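Local atomic coordinates of oxidoreductase, NAD-binding/iron-sulfur cluster-binding protein (PDB entry 6ZXU), a protein that is a reductive dehalogenase that carries cobalamin and two [4Fe-4S] clusters and probably uses them to remove halogen from organohalide substrates. Residues V303-I308 / E401-Y406; A418-A423 / T520-M525; G315-R320 / R683-P688; G396-E401 / L491-G496. All coordinates share one frame; numbering follows the deposited sequence.

Contact 1 of 4, residues V303-I308 / E401-Y406; sequences VVRQEI and EPWMYY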
loop_
_atom_site.group_PDB
_atom_site.type_symbol
_atom_site.label_atom_id
_atom_site.label_comp_id
_atom_site.label_asym_id
_atom_site.label_seq_id
_atom_site.Cartn_x
_atom_site.Cartn_y
_atom_site.Cartn_z
ATOM N N VAL A 303 -23.002 -11.399 10.763
ATOM C CA VAL A 303 -21.853 -11.993 11.470
ATOM C C VAL A 303 -22.436 -12.732 12.705
ATOM O O VAL A 303 -23.100 -12.125 13.576
ATOM C CB VAL A 303 -20.848 -10.914 11.915
ATOM C CG1 VAL A 303 -19.676 -11.509 12.692
ATOM C CG2 VAL A 303 -20.351 -10.145 10.702
ATOM N N VAL A 304 -22.236 -14.027 12.743
ATOM C CA VAL A 304 -22.741 -14.859 13.886
ATOM C C VAL A 304 -21.510 -15.349 14.636
ATOM O O VAL A 304 -20.982 -16.417 14.348
ATOM C CB VAL A 304 -23.578 -16.033 13.346
ATOM C CG1 VAL A 304 -24.223 -16.792 14.532
ATOM C CG2 VAL A 304 -24.646 -15.532 12.365
ATOM N N ARG A 305 -21.074 -14.564 15.622
ATOM C CA ARG A 305 -19.812 -14.828 16.276
ATOM C C ARG A 305 -19.752 -16.194 16.937
ATOM O O ARG A 305 -18.700 -16.875 16.897
ATOM C CB ARG A 305 -19.532 -13.792 17.320
ATOM C CG ARG A 305 -19.229 -12.432 16.754
ATOM C CD ARG A 305 -19.301 -11.407 17.856
ATOM N NE ARG A 305 -18.709 -10.194 17.404
ATOM C CZ ARG A 305 -19.283 -9.379 16.531
ATOM N NH1 ARG A 305 -20.467 -9.652 15.974
ATOM N NH2 ARG A 305 -18.613 -8.317 16.167
ATOM N N GLN A 306 -20.870 -16.662 17.512
ATOM C CA GLN A 306 -20.836 -17.976 18.157
ATOM C C GLN A 306 -20.672 -19.112 17.177
ATOM O O GLN A 306 -20.337 -20.207 17.587
ATOM C CB GLN A 306 -22.077 -18.211 19.009
ATOM C CG GLN A 306 -22.070 -17.370 20.229
ATOM C CD GLN A 306 -23.303 -17.673 21.106
ATOM O OE1 GLN A 306 -24.352 -17.111 20.900
ATOM N NE2 GLN A 306 -23.180 -18.626 21.931
ATOM N N GLU A 307 -20.840 -18.869 15.874
ATOM C CA GLU A 307 -20.694 -19.924 14.894
ATOM C C GLU A 307 -19.384 -19.817 14.058
ATOM O O GLU A 307 -19.196 -20.575 13.125
ATOM C CB GLU A 307 -21.880 -19.926 13.979
ATOM C CG GLU A 307 -23.178 -20.257 14.719
ATOM C CD GLU A 307 -24.471 -20.239 13.828
ATOM O OE1 GLU A 307 -25.651 -20.088 14.360
ATOM O OE2 GLU A 307 -24.325 -20.338 12.561
ATOM N N ILE A 308 -18.528 -18.856 14.367
ATOM C CA ILE A 308 -17.314 -18.672 13.597
ATOM C C ILE A 308 -16.192 -19.537 14.204
ATOM O O ILE A 308 -15.764 -19.255 15.290
ATOM C CB ILE A 308 -16.872 -17.193 13.554
ATOM C CG1 ILE A 308 -17.894 -16.319 12.897
ATOM C CG2 ILE A 308 -15.560 -17.101 12.819
ATOM C CD1 ILE A 308 -17.639 -14.824 13.017
ATOM N N GLU A 401 -11.185 -9.405 18.456
ATOM C CA GLU A 401 -11.953 -10.487 18.980
ATOM C C GLU A 401 -11.258 -11.807 18.776
ATOM O O GLU A 401 -10.443 -11.957 17.877
ATOM C CB GLU A 401 -13.334 -10.451 18.406
ATOM C CG GLU A 401 -13.996 -9.109 18.626
ATOM C CD GLU A 401 -15.426 -9.067 18.126
ATOM O OE1 GLU A 401 -16.178 -10.019 18.436
ATOM O OE2 GLU A 401 -15.812 -8.080 17.410
ATOM N N PRO A 402 -11.481 -12.777 19.663
ATOM C CA PRO A 402 -10.677 -14.006 19.593
ATOM C C PRO A 402 -10.808 -14.729 18.293
ATOM O O PRO A 402 -9.818 -15.306 17.796
ATOM C CB PRO A 402 -11.201 -14.889 20.797
ATOM C CG PRO A 402 -11.716 -13.830 21.731
ATOM C CD PRO A 402 -12.310 -12.735 20.902
ATOM N N TRP A 403 -11.980 -14.661 17.685
ATOM C CA TRP A 403 -12.168 -15.395 16.449
ATOM C C TRP A 403 -11.397 -14.733 15.264
ATOM O O TRP A 403 -11.447 -15.288 14.169
ATOM C CB TRP A 403 -13.676 -15.519 16.103
ATOM C CG TRP A 403 -14.424 -14.229 16.168
ATOM C CD1 TRP A 403 -15.010 -13.671 17.267
ATOM C CD2 TRP A 403 -14.651 -13.322 15.108
ATOM N NE1 TRP A 403 -15.598 -12.483 16.928
ATOM C CE2 TRP A 403 -15.355 -12.258 15.607
ATOM C CE3 TRP A 403 -14.285 -13.302 13.742
ATOM C CZ2 TRP A 403 -15.772 -11.198 14.799
ATOM C CZ3 TRP A 403 -14.705 -12.281 12.975
ATOM C CH2 TRP A 403 -15.445 -11.239 13.497
ATOM N N MET A 404 -10.816 -13.547 15.466
ATOM C CA MET A 404 -10.013 -12.844 14.414
ATOM C C MET A 404 -8.533 -13.365 14.395
ATOM O O MET A 404 -7.817 -13.147 13.432
ATOM C CB MET A 404 -9.982 -11.351 14.666
ATOM C CG MET A 404 -11.345 -10.665 14.576
ATOM S SD MET A 404 -11.154 -8.935 14.983
ATOM C CE MET A 404 -12.806 -8.318 14.693
ATOM N N TYR A 405 -8.108 -14.080 15.449
ATOM C CA TYR A 405 -6.814 -14.709 15.484
ATOM C C TYR A 405 -6.888 -16.067 14.843
ATOM O O TYR A 405 -7.879 -16.787 14.986
ATOM C CB TYR A 405 -6.299 -14.834 16.924
ATOM C CG TYR A 405 -5.998 -13.544 17.649
ATOM C CD1 TYR A 405 -7.013 -12.753 18.154
ATOM C CD2 TYR A 405 -4.709 -13.146 17.862
ATOM C CE1 TYR A 405 -6.735 -11.592 18.849
ATOM C CE2 TYR A 405 -4.409 -11.992 18.572
ATOM C CZ TYR A 405 -5.395 -11.231 19.079
ATOM O OH TYR A 405 -5.101 -10.115 19.782
ATOM N N TYR A 406 -5.840 -16.458 14.153
ATOM C CA TYR A 406 -5.712 -17.828 13.680
ATOM C C TYR A 406 -5.687 -18.816 14.852
ATOM O O TYR A 406 -5.344 -18.471 15.973
ATOM C CB TYR A 406 -4.438 -18.020 12.884
ATOM C CG TYR A 406 -4.392 -17.329 11.540
ATOM C CD1 TYR A 406 -5.091 -17.841 10.471
ATOM C CD2 TYR A 406 -3.568 -16.216 11.339
ATOM C CE1 TYR A 406 -5.044 -17.178 9.248
ATOM C CE2 TYR A 406 -3.504 -15.575 10.143
ATOM C CZ TYR A 406 -4.233 -16.060 9.111
ATOM O OH TYR A 406 -4.129 -15.460 7.862
#
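Arg305 and Glu401 close a side-on, two-pronged salt bridge between two loops that each make a single turn of 3-10 helix, beside the bound cobalamin, whose pocket includes Val303, Trp403 and Tyr406. Followed outward, the arginine passes the nitrogen side of the Trp403 indole obliquely before it reaches the acid. Its CB lies 4.2 Å from Trp403 NE1, and CG comes closer, 3.6 Å from the same nitrogen. CD lies 3.5 Å from Glu401 OE1, and there NE donates to that oxygen over 2.7 Å. At the tip, NH2 gives the second bond, to Glu401 OE2 at 3.1 Å and almost straight (172°). Both carboxylate oxygens use their syn lone pairs, and the two flat groups are only 11° from coplanar, whereas the guanidinium stands nearly upright to the indole. Extended beyond CG, the glutamate also brings OE1 within reach of the indole N-H, so that one oxygen takes two donors. Ile308 lays its CD1 over one face of the six-membered ring in a CH-pi contact, while Met404 CG lies against the opposite face. Trp403 NE1 reaches Glu401 OE1 at 2.9 Å from above the carboxylate plane, 63° out of it.

Contact 2 of 4, residues A418-A423 / T520-M525; sequences AYHDYA and TTDLPM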
loop_
_atom_site.group_PDB
_atom_site.type_symbol
_atom_site.label_atom_id
_atom_site.label_comp_id
_atom_site.label_asym_id
_atom_site.label_seq_id
_atom_site.Cartn_x
_atom_site.Cartn_y
_atom_site.Cartn_z
ATOM N N ALA A 418 -5.373 -15.384 21.862
ATOM C CA ALA A 418 -5.857 -14.016 21.625
ATOM C C ALA A 418 -5.181 -13.040 22.601
ATOM O O ALA A 418 -5.810 -12.580 23.553
ATOM C CB ALA A 418 -7.385 -13.970 21.738
ATOM N N TYR A 419 -3.945 -12.662 22.339
ATOM C CA TYR A 419 -3.153 -12.010 23.336
ATOM C C TYR A 419 -3.348 -10.523 23.531
ATOM O O TYR A 419 -2.916 -9.995 24.544
ATOM C CB TYR A 419 -1.666 -12.383 23.132
ATOM C CG TYR A 419 -1.213 -12.320 21.680
ATOM C CD1 TYR A 419 -1.005 -11.113 21.066
ATOM C CD2 TYR A 419 -0.981 -13.476 20.970
ATOM C CE1 TYR A 419 -0.593 -11.036 19.726
ATOM C CE2 TYR A 419 -0.567 -13.444 19.673
ATOM C CZ TYR A 419 -0.387 -12.196 19.033
ATOM O OH TYR A 419 0.105 -12.162 17.733
ATOM N N HIS A 420 -3.977 -9.780 22.596
ATOM C CA HIS A 420 -4.159 -8.381 22.722
ATOM C C HIS A 420 -5.650 -8.028 22.580
ATOM O O HIS A 420 -6.394 -8.689 21.909
ATOM C CB HIS A 420 -3.416 -7.593 21.655
ATOM C CG HIS A 420 -1.948 -7.611 21.790
ATOM N ND1 HIS A 420 -1.108 -7.700 20.713
ATOM C CD2 HIS A 420 -1.151 -7.615 22.887
ATOM C CE1 HIS A 420 0.146 -7.752 21.139
ATOM N NE2 HIS A 420 0.132 -7.702 22.455
ATOM N N ASP A 421 -6.017 -6.905 23.150
ATOM C CA ASP A 421 -7.403 -6.428 23.203
ATOM C C ASP A 421 -7.910 -5.664 22.020
ATOM O O ASP A 421 -9.080 -5.663 21.778
ATOM C CB ASP A 421 -7.517 -5.513 24.417
ATOM C CG ASP A 421 -7.449 -6.299 25.795
ATOM O OD1 ASP A 421 -7.745 -7.512 25.797
ATOM O OD2 ASP A 421 -7.039 -5.663 26.825
ATOM N N TYR A 422 -7.024 -4.931 21.330
ATOM C CA TYR A 422 -7.431 -4.033 20.269
ATOM C C TYR A 422 -6.648 -4.283 18.988
ATOM O O TYR A 422 -5.534 -4.763 19.026
ATOM C CB TYR A 422 -7.231 -2.571 20.677
ATOM C CG TYR A 422 -8.004 -2.139 21.875
ATOM C CD1 TYR A 422 -9.364 -1.840 21.760
ATOM C CD2 TYR A 422 -7.425 -2.181 23.160
ATOM C CE1 TYR A 422 -10.119 -1.511 22.859
ATOM C CE2 TYR A 422 -8.173 -1.862 24.268
ATOM C CZ TYR A 422 -9.492 -1.522 24.105
ATOM O OH TYR A 422 -10.245 -1.182 25.161
ATOM N N ALA A 423 -7.269 -3.946 17.868
ATOM C CA ALA A 423 -6.631 -4.021 16.538
ATOM C C ALA A 423 -6.669 -2.639 15.947
ATOM O O ALA A 423 -7.731 -1.995 15.897
ATOM C CB ALA A 423 -7.370 -4.984 15.616
ATOM N N THR A 520 -1.919 -5.273 16.626
ATOM C CA THR A 520 -2.720 -5.458 17.838
ATOM C C THR A 520 -2.006 -4.822 19.024
ATOM O O THR A 520 -0.785 -4.698 19.021
ATOM C CB THR A 520 -3.023 -6.912 18.074
ATOM O OG1 THR A 520 -1.826 -7.695 18.065
ATOM C CG2 THR A 520 -3.974 -7.430 16.935
ATOM N N THR A 521 -2.777 -4.421 20.015
ATOM C CA THR A 521 -2.242 -3.782 21.183
ATOM C C THR A 521 -3.181 -3.886 22.361
ATOM O O THR A 521 -4.365 -4.074 22.212
ATOM C CB THR A 521 -1.880 -2.314 20.889
ATOM O OG1 THR A 521 -1.182 -1.711 22.000
ATOM C CG2 THR A 521 -3.045 -1.453 20.479
ATOM N N ASP A 522 -2.621 -3.603 23.561
ATOM C CA ASP A 522 -3.415 -3.382 24.788
ATOM C C ASP A 522 -3.672 -1.929 25.135
ATOM O O ASP A 522 -4.443 -1.652 26.061
ATOM C CB ASP A 522 -2.743 -4.105 25.991
ATOM C CG ASP A 522 -2.818 -5.606 25.872
ATOM O OD1 ASP A 522 -3.855 -6.151 25.293
ATOM O OD2 ASP A 522 -1.807 -6.234 26.323
ATOM N N LEU A 523 -3.122 -0.967 24.386
ATOM C CA LEU A 523 -3.437 0.425 24.648
ATOM C C LEU A 523 -4.905 0.703 24.595
ATOM O O LEU A 523 -5.553 0.446 23.598
ATOM C CB LEU A 523 -2.735 1.322 23.661
ATOM C CG LEU A 523 -2.957 2.792 23.826
ATOM C CD1 LEU A 523 -2.215 3.271 25.073
ATOM C CD2 LEU A 523 -2.490 3.566 22.595
ATOM N N PRO A 524 -5.504 1.213 25.679
ATOM C CA PRO A 524 -6.970 1.482 25.661
ATOM C C PRO A 524 -7.369 2.589 24.714
ATOM O O PRO A 524 -6.833 3.698 24.819
ATOM C CB PRO A 524 -7.308 1.873 27.148
ATOM C CG PRO A 524 -6.207 1.237 27.913
ATOM C CD PRO A 524 -4.955 1.310 27.043
ATOM N N MET A 525 -8.302 2.261 23.798
ATOM C CA MET A 525 -8.725 3.193 22.758
ATOM C C MET A 525 -10.207 3.053 22.542
ATOM O O MET A 525 -10.670 1.917 22.579
ATOM C CB MET A 525 -7.994 2.869 21.445
ATOM C CG MET A 525 -6.511 3.027 21.486
ATOM S SD MET A 525 -5.591 2.415 20.042
ATOM C CE MET A 525 -5.923 0.665 20.174
HETATM O O HOH W 1 -6.439 -2.965 27.220
#
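Two acids, Asp421 and Asp522, bring their carboxylates unusually near each other, Asp421 OD2 and Asp522 OD1 being 3.6 Å apart and the two planes turned 54°. Their other partners probably make this tolerable: Asp421 N donates to Asp522 OD1 at 3.1 Å, Lys363 forms a salt bridge with Asp522 OD2, and a water donates both to Asp421 OD2 and to the carbonyl of Asp522. Next to them the two segments join as antiparallel strands, the central ones of a four-stranded sheet. Tyr422 and Thr521 form a hydrogen-bonded pair; Ala423 and Thr520 follow as a non-hydrogen-bonded one. Thr521 OG1, also hydrogen-bonded to the carbonyl of Ser473, accepts from Leu523 N in an ST turn, and the backbone bends round the Tyr422 ring, with Met525 N over one face and Leu523 O 3.3 Å from Tyr422 CD2. Bent at its third torsion (-66°), Met525 brings CE within 3.5 Å of Tyr422 CB. Cutting Tyr422 back to an alanine is likely to open a gap where residues 523-525 wrap the ring and to cost Met525 CE part of its packing. His420 ND1 meets Thr520 OG1 at the ring edge, 2.7 Å away and nearly straight, while Thr521 CA sits over a face of the imidazole.

Contact 3 of 4, residues G315-R320 / R683-P688; sequences GDFFKR and RLQPPP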
loop_
_atom_site.group_PDB
_atom_site.type_symbol
_atom_site.label_atom_id
_atom_site.label_comp_id
_atom_site.label_asym_id
_atom_site.label_seq_id
_atom_site.Cartn_x
_atom_site.Cartn_y
_atom_site.Cartn_z
ATOM N N GLY A 315 -4.114 -23.291 6.864
ATOM C CA GLY A 315 -5.193 -23.247 5.895
ATOM C C GLY A 315 -5.243 -22.058 4.951
ATOM O O GLY A 315 -6.038 -22.087 4.003
ATOM N N ASP A 316 -4.466 -21.013 5.223
ATOM C CA ASP A 316 -4.188 -19.916 4.280
ATOM C C ASP A 316 -3.778 -20.634 2.967
ATOM O O ASP A 316 -2.896 -21.463 2.994
ATOM C CB ASP A 316 -3.088 -19.075 4.929
ATOM C CG ASP A 316 -2.229 -18.186 3.941
ATOM O OD1 ASP A 316 -2.071 -18.533 2.766
ATOM O OD2 ASP A 316 -1.636 -17.143 4.448
ATOM N N PHE A 317 -4.387 -20.318 1.835
ATOM C CA PHE A 317 -4.095 -21.036 0.628
ATOM C C PHE A 317 -2.704 -20.795 0.026
ATOM O O PHE A 317 -2.270 -21.664 -0.712
ATOM C CB PHE A 317 -5.151 -20.902 -0.460
ATOM C CG PHE A 317 -6.188 -21.986 -0.417
ATOM C CD1 PHE A 317 -7.010 -22.094 0.642
ATOM C CD2 PHE A 317 -6.394 -22.832 -1.513
ATOM C CE1 PHE A 317 -7.985 -23.096 0.707
ATOM C CE2 PHE A 317 -7.330 -23.833 -1.471
ATOM C CZ PHE A 317 -8.161 -23.962 -0.341
ATOM N N PHE A 318 -1.990 -19.737 0.365
ATOM C CA PHE A 318 -0.543 -19.716 0.032
ATOM C C PHE A 318 0.221 -20.780 0.816
ATOM O O PHE A 318 1.134 -21.377 0.274
ATOM C CB PHE A 318 0.070 -18.361 0.301
ATOM C CG PHE A 318 -0.398 -17.292 -0.656
ATOM C CD1 PHE A 318 -0.443 -17.563 -2.010
ATOM C CD2 PHE A 318 -0.858 -16.059 -0.189
ATOM C CE1 PHE A 318 -0.879 -16.602 -2.898
ATOM C CE2 PHE A 318 -1.329 -15.095 -1.087
ATOM C CZ PHE A 318 -1.296 -15.371 -2.417
ATOM N N LYS A 319 -0.082 -20.972 2.108
ATOM C CA LYS A 319 0.533 -22.033 2.900
ATOM C C LYS A 319 0.162 -23.412 2.367
ATOM O O LYS A 319 1.002 -24.320 2.304
ATOM C CB LYS A 319 0.158 -21.921 4.383
ATOM C CG LYS A 319 0.529 -20.622 5.032
ATOM C CD LYS A 319 1.844 -20.227 4.535
ATOM C CE LYS A 319 2.623 -19.419 5.536
ATOM N NZ LYS A 319 2.054 -18.152 5.776
ATOM N N ARG A 320 -1.050 -23.583 1.866
ATOM C CA ARG A 320 -1.440 -24.815 1.239
ATOM C C ARG A 320 -0.652 -25.105 -0.004
ATOM O O ARG A 320 -0.191 -26.224 -0.237
ATOM C CB ARG A 320 -2.924 -24.857 0.953
ATOM C CG ARG A 320 -3.792 -24.732 2.198
ATOM C CD ARG A 320 -5.215 -25.260 2.000
ATOM N NE ARG A 320 -5.300 -26.718 1.880
ATOM C CZ ARG A 320 -6.412 -27.437 1.944
ATOM N NH1 ARG A 320 -7.592 -26.859 2.163
ATOM N NH2 ARG A 320 -6.358 -28.713 1.716
ATOM N N ARG A 683 -14.127 -27.192 7.911
ATOM C CA ARG A 683 -14.107 -28.616 7.739
ATOM C C ARG A 683 -13.293 -29.135 6.580
ATOM O O ARG A 683 -12.976 -30.296 6.567
ATOM C CB ARG A 683 -15.503 -29.177 7.662
ATOM C CG ARG A 683 -16.322 -28.825 6.516
ATOM C CD ARG A 683 -17.723 -29.484 6.651
ATOM N NE ARG A 683 -17.617 -30.906 6.392
ATOM C CZ ARG A 683 -17.726 -31.480 5.207
ATOM N NH1 ARG A 683 -18.059 -30.760 4.164
ATOM N NH2 ARG A 683 -17.472 -32.786 5.054
ATOM N N LEU A 684 -13.026 -28.300 5.566
ATOM C CA LEU A 684 -12.255 -28.707 4.400
ATOM C C LEU A 684 -10.875 -28.110 4.408
ATOM O O LEU A 684 -10.208 -28.090 3.363
ATOM C CB LEU A 684 -13.014 -28.346 3.121
ATOM C CG LEU A 684 -14.377 -29.063 2.971
ATOM C CD1 LEU A 684 -15.082 -28.597 1.699
ATOM C CD2 LEU A 684 -14.112 -30.560 2.867
ATOM N N GLN A 685 -10.435 -27.634 5.565
ATOM C CA GLN A 685 -9.148 -27.063 5.764
ATOM C C GLN A 685 -8.273 -28.069 6.558
ATOM O O GLN A 685 -8.823 -28.899 7.240
ATOM C CB GLN A 685 -9.281 -25.755 6.529
ATOM C CG GLN A 685 -9.903 -24.642 5.686
ATOM C CD GLN A 685 -8.915 -24.034 4.691
ATOM O OE1 GLN A 685 -8.232 -24.736 3.995
ATOM N NE2 GLN A 685 -8.888 -22.686 4.603
ATOM N N PRO A 686 -6.943 -27.914 6.528
ATOM C CA PRO A 686 -6.074 -28.629 7.501
ATOM C C PRO A 686 -6.491 -28.209 8.898
ATOM O O PRO A 686 -6.716 -27.014 9.158
ATOM C CB PRO A 686 -4.682 -28.090 7.218
ATOM C CG PRO A 686 -4.778 -27.412 5.882
ATOM C CD PRO A 686 -6.160 -26.978 5.682
ATOM N N PRO A 687 -6.694 -29.187 9.766
ATOM C CA PRO A 687 -7.205 -28.849 11.122
ATOM C C PRO A 687 -6.183 -28.064 11.909
ATOM O O PRO A 687 -5.001 -28.102 11.588
ATOM C CB PRO A 687 -7.487 -30.249 11.736
ATOM C CG PRO A 687 -6.789 -31.243 10.832
ATOM C CD PRO A 687 -6.719 -30.638 9.476
ATOM N N PRO A 688 -6.611 -27.374 12.983
ATOM C CA PRO A 688 -5.660 -26.709 13.880
ATOM C C PRO A 688 -4.590 -27.683 14.374
ATOM O O PRO A 688 -4.880 -28.840 14.645
ATOM C CB PRO A 688 -6.520 -26.243 15.036
ATOM C CG PRO A 688 -7.863 -26.016 14.440
ATOM C CD PRO A 688 -8.010 -27.069 13.382
HETATM O O HOH W 2 -9.275 -29.916 1.438
#
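Arg320, Gln685 and the carbonyl of Leu684 make up the polar half of this contact, in which the first turn of helix 317-323 meets an irregular, proline-rich loop from late in the chain. Arg320 NH1 serves two acceptors: Leu684 O at 3.1 Å, in the carbonyl plane on a lone pair, and, weakly, Gln685 OE1 at 2.9 Å. A water extends the grip, accepting from Arg320 NH2 and donating to Leu684 O. The glutamine amide works in both directions, since its NE2 makes a weak, bent bond to Gly315 O; a fold at chi2 (-77°) turns the amide back to lie between these two partners.

Packing contacts fill in alongside. Pro686 CD rests over one face of the guanidinium, 3.8 Å from Arg320 CZ, and the same ring touches Gly315 CA. Phe317 CE1 lies 3.7 Å from Gln685 OE1, which is oblique to the ring, and Arg320 CD sits over one face of that ring.

Within the helix end, Asp316 is the N-cap, its OD1 accepting from Lys319 N and weakly from Phe318 N. Phe317 N is bonded to cobalamin. A leucine in place of Arg320 would probably cost Leu684 O and Gln685 OE1 their bonds from NH1 and leave Asp325 without its salt-bridge mate. One buried cation thus joins helix, loop and Asp325, and its charge is likely to be balanced largely by that aspartate.

Contact 4 of 4, residues G396-E401 / L491-G496; sequences GICRAE and LMAGLG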
loop_
_atom_site.group_PDB
_atom_site.type_symbol
_atom_site.label_atom_id
_atom_site.label_comp_id
_atom_site.label_asym_id
_atom_site.label_seq_id
_atom_site.Cartn_x
_atom_site.Cartn_y
_atom_site.Cartn_z
ATOM N N GLY A 396 -8.305 2.983 11.364
ATOM C CA GLY A 396 -9.464 2.640 12.174
ATOM C C GLY A 396 -9.045 1.719 13.301
ATOM O O GLY A 396 -8.051 1.052 13.240
ATOM N N ILE A 397 -9.898 1.584 14.293
ATOM C CA ILE A 397 -9.645 0.834 15.480
ATOM C C ILE A 397 -10.851 0.006 15.869
ATOM O O ILE A 397 -11.992 0.500 15.793
ATOM C CB ILE A 397 -9.319 1.812 16.682
ATOM C CG1 ILE A 397 -8.160 2.739 16.295
ATOM C CG2 ILE A 397 -8.970 0.982 17.919
ATOM C CD1 ILE A 397 -7.991 3.921 17.187
ATOM N N CYS A 398 -10.622 -1.225 16.201
ATOM C CA CYS A 398 -11.667 -2.161 16.671
ATOM C C CYS A 398 -11.141 -3.016 17.804
ATOM O O CYS A 398 -9.949 -3.093 18.049
ATOM C CB CYS A 398 -12.266 -3.008 15.514
ATOM S SG CYS A 398 -11.171 -4.233 14.787
ATOM N N ARG A 399 -12.047 -3.692 18.530
ATOM C CA ARG A 399 -11.614 -4.788 19.401
ATOM C C ARG A 399 -11.115 -5.987 18.615
ATOM O O ARG A 399 -11.742 -6.413 17.649
ATOM C CB ARG A 399 -12.789 -5.235 20.291
ATOM C CG ARG A 399 -13.087 -4.169 21.289
ATOM C CD ARG A 399 -13.879 -4.649 22.526
ATOM N NE ARG A 399 -13.719 -3.628 23.595
ATOM C CZ ARG A 399 -12.780 -3.670 24.557
ATOM N NH1 ARG A 399 -11.927 -4.695 24.661
ATOM N NH2 ARG A 399 -12.750 -2.701 25.465
ATOM N N ALA A 400 -10.019 -6.553 19.061
ATOM C CA ALA A 400 -9.432 -7.764 18.469
ATOM C C ALA A 400 -10.119 -8.967 19.072
ATOM O O ALA A 400 -9.696 -9.495 20.098
ATOM C CB ALA A 400 -7.922 -7.817 18.736
ATOM N N GLU A 401 -11.185 -9.405 18.456
ATOM C CA GLU A 401 -11.953 -10.487 18.980
ATOM C C GLU A 401 -11.258 -11.807 18.776
ATOM O O GLU A 401 -10.443 -11.957 17.877
ATOM C CB GLU A 401 -13.334 -10.451 18.406
ATOM C CG GLU A 401 -13.996 -9.109 18.626
ATOM C CD GLU A 401 -15.426 -9.067 18.126
ATOM O OE1 GLU A 401 -16.178 -10.019 18.436
ATOM O OE2 GLU A 401 -15.812 -8.080 17.410
ATOM N N LEU A 491 -13.513 -4.849 8.545
ATOM C CA LEU A 491 -14.982 -4.680 8.635
ATOM C C LEU A 491 -15.392 -4.020 9.960
ATOM O O LEU A 491 -16.139 -3.057 9.939
ATOM C CB LEU A 491 -15.647 -5.991 8.528
ATOM C CG LEU A 491 -17.152 -5.896 8.528
ATOM C CD1 LEU A 491 -17.712 -5.348 7.221
ATOM C CD2 LEU A 491 -17.725 -7.284 8.794
ATOM N N MET A 492 -14.919 -4.545 11.064
ATOM C CA MET A 492 -15.288 -4.019 12.415
ATOM C C MET A 492 -14.742 -2.634 12.718
ATOM O O MET A 492 -15.368 -1.855 13.402
ATOM C CB MET A 492 -14.867 -4.955 13.510
ATOM C CG MET A 492 -15.650 -6.282 13.574
ATOM S SD MET A 492 -17.460 -5.991 13.506
ATOM C CE MET A 492 -17.726 -7.555 12.662
ATOM N N ALA A 493 -13.607 -2.276 12.125
ATOM C CA ALA A 493 -13.021 -0.911 12.224
ATOM C C ALA A 493 -13.667 0.092 11.323
ATOM O O ALA A 493 -13.313 1.253 11.377
ATOM C CB ALA A 493 -11.516 -0.981 11.979
ATOM N N GLY A 494 -14.698 -0.303 10.534
ATOM C CA GLY A 494 -15.416 0.604 9.718
ATOM C C GLY A 494 -14.571 1.203 8.598
ATOM O O GLY A 494 -14.788 2.332 8.211
ATOM N N LEU A 495 -13.746 0.371 7.967
ATOM C CA LEU A 495 -12.928 0.847 6.797
ATOM C C LEU A 495 -13.397 0.295 5.481
ATOM O O LEU A 495 -13.002 0.820 4.458
ATOM C CB LEU A 495 -11.450 0.564 7.017
ATOM C CG LEU A 495 -10.796 1.259 8.198
ATOM C CD1 LEU A 495 -9.405 0.780 8.354
ATOM C CD2 LEU A 495 -10.869 2.734 8.134
ATOM N N GLY A 496 -14.342 -0.659 5.491
ATOM C CA GLY A 496 -14.894 -1.197 4.278
ATOM C C GLY A 496 -16.134 -1.993 4.536
ATOM O O GLY A 496 -16.447 -2.307 5.631
#
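Cys398 sets its CB against the end of the helix at Met492 and the following Ala493, and here the two backbones are close: the CA atoms of Cys398 and Ala493 are 4.8 Å apart. Cys398 CB lies 3.7 Å from Ala493 N and 3.8 Å from Met492 CB. With chi1 at 69°, SG is held between the backbone N and the carbonyl carbon, a rotation that leaves it 4.0 Å from Met492 CB, so CB and sulfur both lie against the helix end. The alanine methyl sits on the strand backbone, 3.8 Å from Ile397 N and scarcely farther from Gly396 C. At Gly396 a CB would probably run into Ala493 O and crowd Leu495 CG. In its absence Leu495 can bring CD1 to 3.9 Å from Gly396 N.

The partners are an outermost strand, 394-399, of the antiparallel four-stranded sheet and the C-terminal end of helix 486-492, which closes in a Schellman motif with Gly494 at positive phi. The strand's hydrogen bonds run to its sheet neighbour and to Asp528, and the helix end meets it through van der Waals contacts. Ala493 and Leu495 also touch Val425 of the adjoining strand.

Toward Glu401 the fit slackens. Met492 bends at chi2 and chi3, so its far end does not follow the strand, and Glu401 OE2 comes no nearer than 4.2 Å to Met492 CG. The acid is partly exposed, unlike the buried residues at the strand end; Arg305 holds both its oxygens and Trp403 bonds to OE1.

Contacts 1, 2 and 4 lie together, while contact 3 stands apart from contacts 2 and 4, with centres about 26 and 25 Å away. Contacts 1 and 4 share Glu401, and Met404 CE packs on Met492 CG at 3.7 Å. Contacts 2 and 4 belong to one sheet, Ala423 N probably bonding to Cys398 O at 2.8 Å. Tyr405 OH joins contact 1 to contact 2 through His420 O. Cobalamin is the common neighbour of contacts 1, 3 and 4: side chains of Phe317 in contact 3, Val303 in contact 1 and Met492 in contact 4 come within about 3, 4 and 5 Å of it, whereas Thr520 in contact 2 stays about 11 Å off.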